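PDB 4WUJ: glycoside hydrolase family 15, cellulose signaling associated protein envoy from Hypocrea jecorina, which binds flavin mononucleotide in a LOV (PAS-type) domain and acts as a fungal blue-light photoreceptor that links light and oxidative stress signalling. Local coordinates for residues 94-99 / 107-112. Residues are numbered along the deposited sequence; the frame is centred on the assembly and turned at random.
With FMN (flavin mononucleotide), chain I; SO4 (sulfate ion), chain J.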
loop_
_atom_site.group_PDB
_atom_site.type_symbol
_atom_site.label_atom_id
_atom_site.label_comp_id
_atom_site.label_asym_id
_atom_site.label_seq_id
_atom_site.Cartn_x
_atom_site.Cartn_y
_atom_site.Cartn_z
ATOM N N VAL C 94 23.585 10.411 -0.358
ATOM C CA VAL C 94 23.594 10.251 -1.805
ATOM C C VAL C 94 24.545 9.151 -2.306
ATOM O O VAL C 94 24.087 8.267 -3.060
ATOM C CB VAL C 94 23.879 11.600 -2.512
ATOM C CG1 VAL C 94 24.002 11.419 -4.017
ATOM C CG2 VAL C 94 22.776 12.575 -2.195
ATOM N N GLN C 95 25.823 9.172 -1.892
ATOM C CA GLN C 95 26.785 8.136 -2.327
ATOM C C GLN C 95 26.422 6.756 -1.813
ATOM O O GLN C 95 26.577 5.741 -2.520
ATOM C CB GLN C 95 28.226 8.326 -1.796
ATOM C CG GLN C 95 28.804 9.691 -1.708
ATOM C CD GLN C 95 30.248 9.632 -1.144
ATOM O OE1 GLN C 95 31.098 8.869 -1.642
ATOM N NE2 GLN C 95 30.506 10.409 -0.082
ATOM N N GLU C 96 26.050 6.708 -0.535
ATOM C CA GLU C 96 25.631 5.443 0.072
ATOM C C GLU C 96 24.473 4.865 -0.775
ATOM O O GLU C 96 24.510 3.701 -1.161
ATOM C CB GLU C 96 25.218 5.653 1.533
ATOM C CG GLU C 96 25.578 4.483 2.459
ATOM C CD GLU C 96 24.904 4.558 3.850
ATOM O OE1 GLU C 96 24.612 5.674 4.357
ATOM O OE2 GLU C 96 24.650 3.476 4.424
ATOM N N MET C 97 23.475 5.686 -1.102
ATOM C CA MET C 97 22.370 5.184 -1.925
ATOM C C MET C 97 22.925 4.719 -3.290
ATOM O O MET C 97 22.654 3.608 -3.738
ATOM C CB MET C 97 21.310 6.259 -2.109
ATOM C CG MET C 97 20.382 6.413 -0.897
ATOM S SD MET C 97 19.013 7.566 -1.126
ATOM C CE MET C 97 19.831 9.100 -1.481
ATOM N N ARG C 98 23.790 5.551 -3.883
ATOM C CA ARG C 98 24.344 5.288 -5.198
ATOM C C ARG C 98 25.061 3.959 -5.246
ATOM O O ARG C 98 24.884 3.161 -6.195
ATOM C CB ARG C 98 25.292 6.411 -5.605
ATOM C CG ARG C 98 25.825 6.235 -6.994
ATOM C CD ARG C 98 26.510 7.466 -7.543
ATOM N NE ARG C 98 27.666 7.809 -6.736
ATOM C CZ ARG C 98 27.788 8.919 -6.019
ATOM N NH1 ARG C 98 26.843 9.851 -6.027
ATOM N NH2 ARG C 98 28.886 9.108 -5.309
ATOM N N ARG C 99 25.832 3.710 -4.190
ATOM C CA ARG C 99 26.731 2.571 -4.139
ATOM C C ARG C 99 25.923 1.350 -3.799
ATOM O O ARG C 99 26.130 0.259 -4.334
ATOM C CB ARG C 99 27.835 2.804 -3.100
ATOM C CG ARG C 99 29.165 3.331 -3.697
ATOM C CD ARG C 99 29.687 4.592 -2.974
ATOM N NE ARG C 99 31.031 4.972 -3.397
ATOM C CZ ARG C 99 31.841 5.786 -2.715
ATOM N NH1 ARG C 99 31.463 6.319 -1.549
ATOM N NH2 ARG C 99 33.051 6.062 -3.203
ATOM N N VAL C 107 19.695 -0.724 1.604
ATOM C CA VAL C 107 20.318 0.402 2.225
ATOM C C VAL C 107 19.284 1.264 2.855
ATOM O O VAL C 107 18.160 1.402 2.363
ATOM C CB VAL C 107 21.094 1.249 1.191
ATOM C CG1 VAL C 107 20.171 1.665 0.039
ATOM C CG2 VAL C 107 21.713 2.464 1.838
ATOM N N GLN C 108 19.655 1.868 3.962
ATOM C CA GLN C 108 18.747 2.783 4.606
ATOM C C GLN C 108 19.547 3.942 5.116
ATOM O O GLN C 108 20.507 3.766 5.887
ATOM C CB GLN C 108 17.959 2.088 5.726
ATOM C CG GLN C 108 17.071 3.013 6.515
ATOM C CD GLN C 108 16.277 2.272 7.595
ATOM O OE1 GLN C 108 16.846 1.702 8.530
ATOM N NE2 GLN C 108 14.964 2.248 7.444
ATOM N N VAL C 109 19.148 5.124 4.673
ATOM C CA VAL C 109 19.787 6.348 5.062
ATOM C C VAL C 109 18.731 7.378 5.356
ATOM O O VAL C 109 17.552 7.198 5.089
ATOM C CB VAL C 109 20.683 6.934 3.914
ATOM C CG1 VAL C 109 21.505 5.838 3.257
ATOM C CG2 VAL C 109 19.826 7.666 2.886
ATOM N N ARG C 110 19.177 8.491 5.898
ATOM C CA ARG C 110 18.312 9.616 6.123
ATOM C C ARG C 110 18.971 10.722 5.365
ATOM O O ARG C 110 20.206 10.765 5.257
ATOM C CB ARG C 110 18.190 9.908 7.641
ATOM C CG ARG C 110 19.094 11.009 8.206
ATOM C CD ARG C 110 19.119 11.075 9.794
ATOM N NE ARG C 110 20.116 12.070 10.187
ATOM C CZ ARG C 110 21.415 11.807 10.383
ATOM N NH1 ARG C 110 21.872 10.565 10.336
ATOM N NH2 ARG C 110 22.262 12.779 10.688
ATOM N N ILE C 111 18.170 11.615 4.818
ATOM C CA ILE C 111 18.697 12.574 3.898
ATOM C C ILE C 111 17.693 13.657 3.768
ATOM O O ILE C 111 16.501 13.408 3.963
ATOM C CB ILE C 111 18.916 11.894 2.462
ATOM C CG1 ILE C 111 19.330 12.916 1.415
ATOM C CG2 ILE C 111 17.648 11.148 1.976
ATOM C CD1 ILE C 111 19.655 12.273 0.059
ATOM N N VAL C 112 18.116 14.844 3.370
ATOM C CA VAL C 112 17.158 15.911 3.173
ATOM C C VAL C 112 16.609 15.911 1.784
ATOM O O VAL C 112 17.367 15.992 0.805
ATOM C CB VAL C 112 17.765 17.277 3.464
ATOM C CG1 VAL C 112 16.793 18.396 3.040
ATOM C CG2 VAL C 112 18.157 17.370 4.968
HETATM N N1 FMN I . 16.859 9.811 -3.253
HETATM C C2 FMN I . 16.287 10.736 -2.405
HETATM O O2 FMN I . 16.893 11.764 -2.107
HETATM N N3 FMN I . 15.010 10.518 -1.895
HETATM C C4 FMN I . 14.299 9.383 -2.203
HETATM O O4 FMN I . 13.170 9.242 -1.743
HETATM C C4A FMN I . 14.868 8.434 -3.064
HETATM N N5 FMN I . 14.170 7.286 -3.413
HETATM C C5A FMN I . 14.739 6.359 -4.239
HETATM C C6 FMN I . 14.013 5.222 -4.542
HETATM C C7 FMN I . 14.538 4.270 -5.400
HETATM C C7M FMN I . 13.718 3.051 -5.687
HETATM C C8 FMN I . 15.825 4.466 -5.953
HETATM C C8M FMN I . 16.406 3.433 -6.886
HETATM C C9 FMN I . 16.558 5.613 -5.624
HETATM C C9A FMN I . 16.019 6.568 -4.769
HETATM N N10 FMN I . 16.721 7.731 -4.434
HETATM C C10 FMN I . 16.148 8.659 -3.585
HETATM C "C1'" FMN I . 18.130 8.036 -4.895
HETATM C "C2'" FMN I . 18.341 8.665 -6.252
HETATM O "O2'" FMN I . 17.331 8.214 -7.125
HETATM C "C3'" FMN I . 19.786 8.329 -6.721
HETATM O "O3'" FMN I . 19.992 6.921 -6.754
HETATM C "C4'" FMN I . 20.830 8.970 -5.776
HETATM O "O4'" FMN I . 20.722 10.373 -5.886
HETATM C "C5'" FMN I . 22.271 8.498 -6.039
HETATM O "O5'" FMN I . 22.577 8.598 -7.418
HETATM P P FMN I . 23.161 9.946 -8.037
HETATM O O1P FMN I . 23.244 9.694 -9.534
HETATM O O2P FMN I . 22.336 11.167 -7.813
HETATM O O3P FMN I . 24.526 10.184 -7.480
HETATM S S SO4 J . 31.349 6.873 -6.700
HETATM O O1 SO4 J . 31.641 7.866 -5.671
HETATM O O2 SO4 J . 30.501 7.467 -7.731
HETATM O O3 SO4 J . 30.830 5.633 -6.132
HETATM O O4 SO4 J . 32.572 6.511 -7.379
HETATM O O HOH W 1 23.405 4.397 7.102
#
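Met-97 and Val-94 on helix 92-103 pack against Val-109 and Ile-111 on strand 107-114, with the two segments running nearly antiparallel (162°) and their axes 8.6 Å apart at closest approach. Met-97 bridges the gap: its CG lies against Val-109 CG2, and the bend at chi3 (-60°) turns the methyl CE onto Ile-111 CD1 at 3.5 Å, while SD and CE also touch the flavin near N1. Val-94 CG2 reaches the same CD1 from the preceding turn, and CD1 itself comes to 3.5 Å from flavin O2, so helix and strand together form an apolar wall beside the cofactor. At the exposed margin Glu-96 runs alongside Val-109 in the opposite sense, OE1 3.3 Å from CG1, and a water can link its OE2 to Gln-108 O. On the helix flank turned from the strand, Arg-98 NH1 donates to phosphate atom O3P of the flavin mononucleotide (2.8 Å, 158°), with O3P at the edge of the guanidinium, and NH2 binds O1 of a sulfate ion, probably from the crystallisation liquor. A leucine in place of Arg-98 would probably leave O3P without this charged donor and weaken the grip on the phosphate. The strand forms one edge of the five-stranded antiparallel PAS sheet and pairs with strand 120-129, whose Ile-127 touches Met-97 and Val-107, while Gln-79 from a loop packs on Val-94, Met-97 and Ile-111.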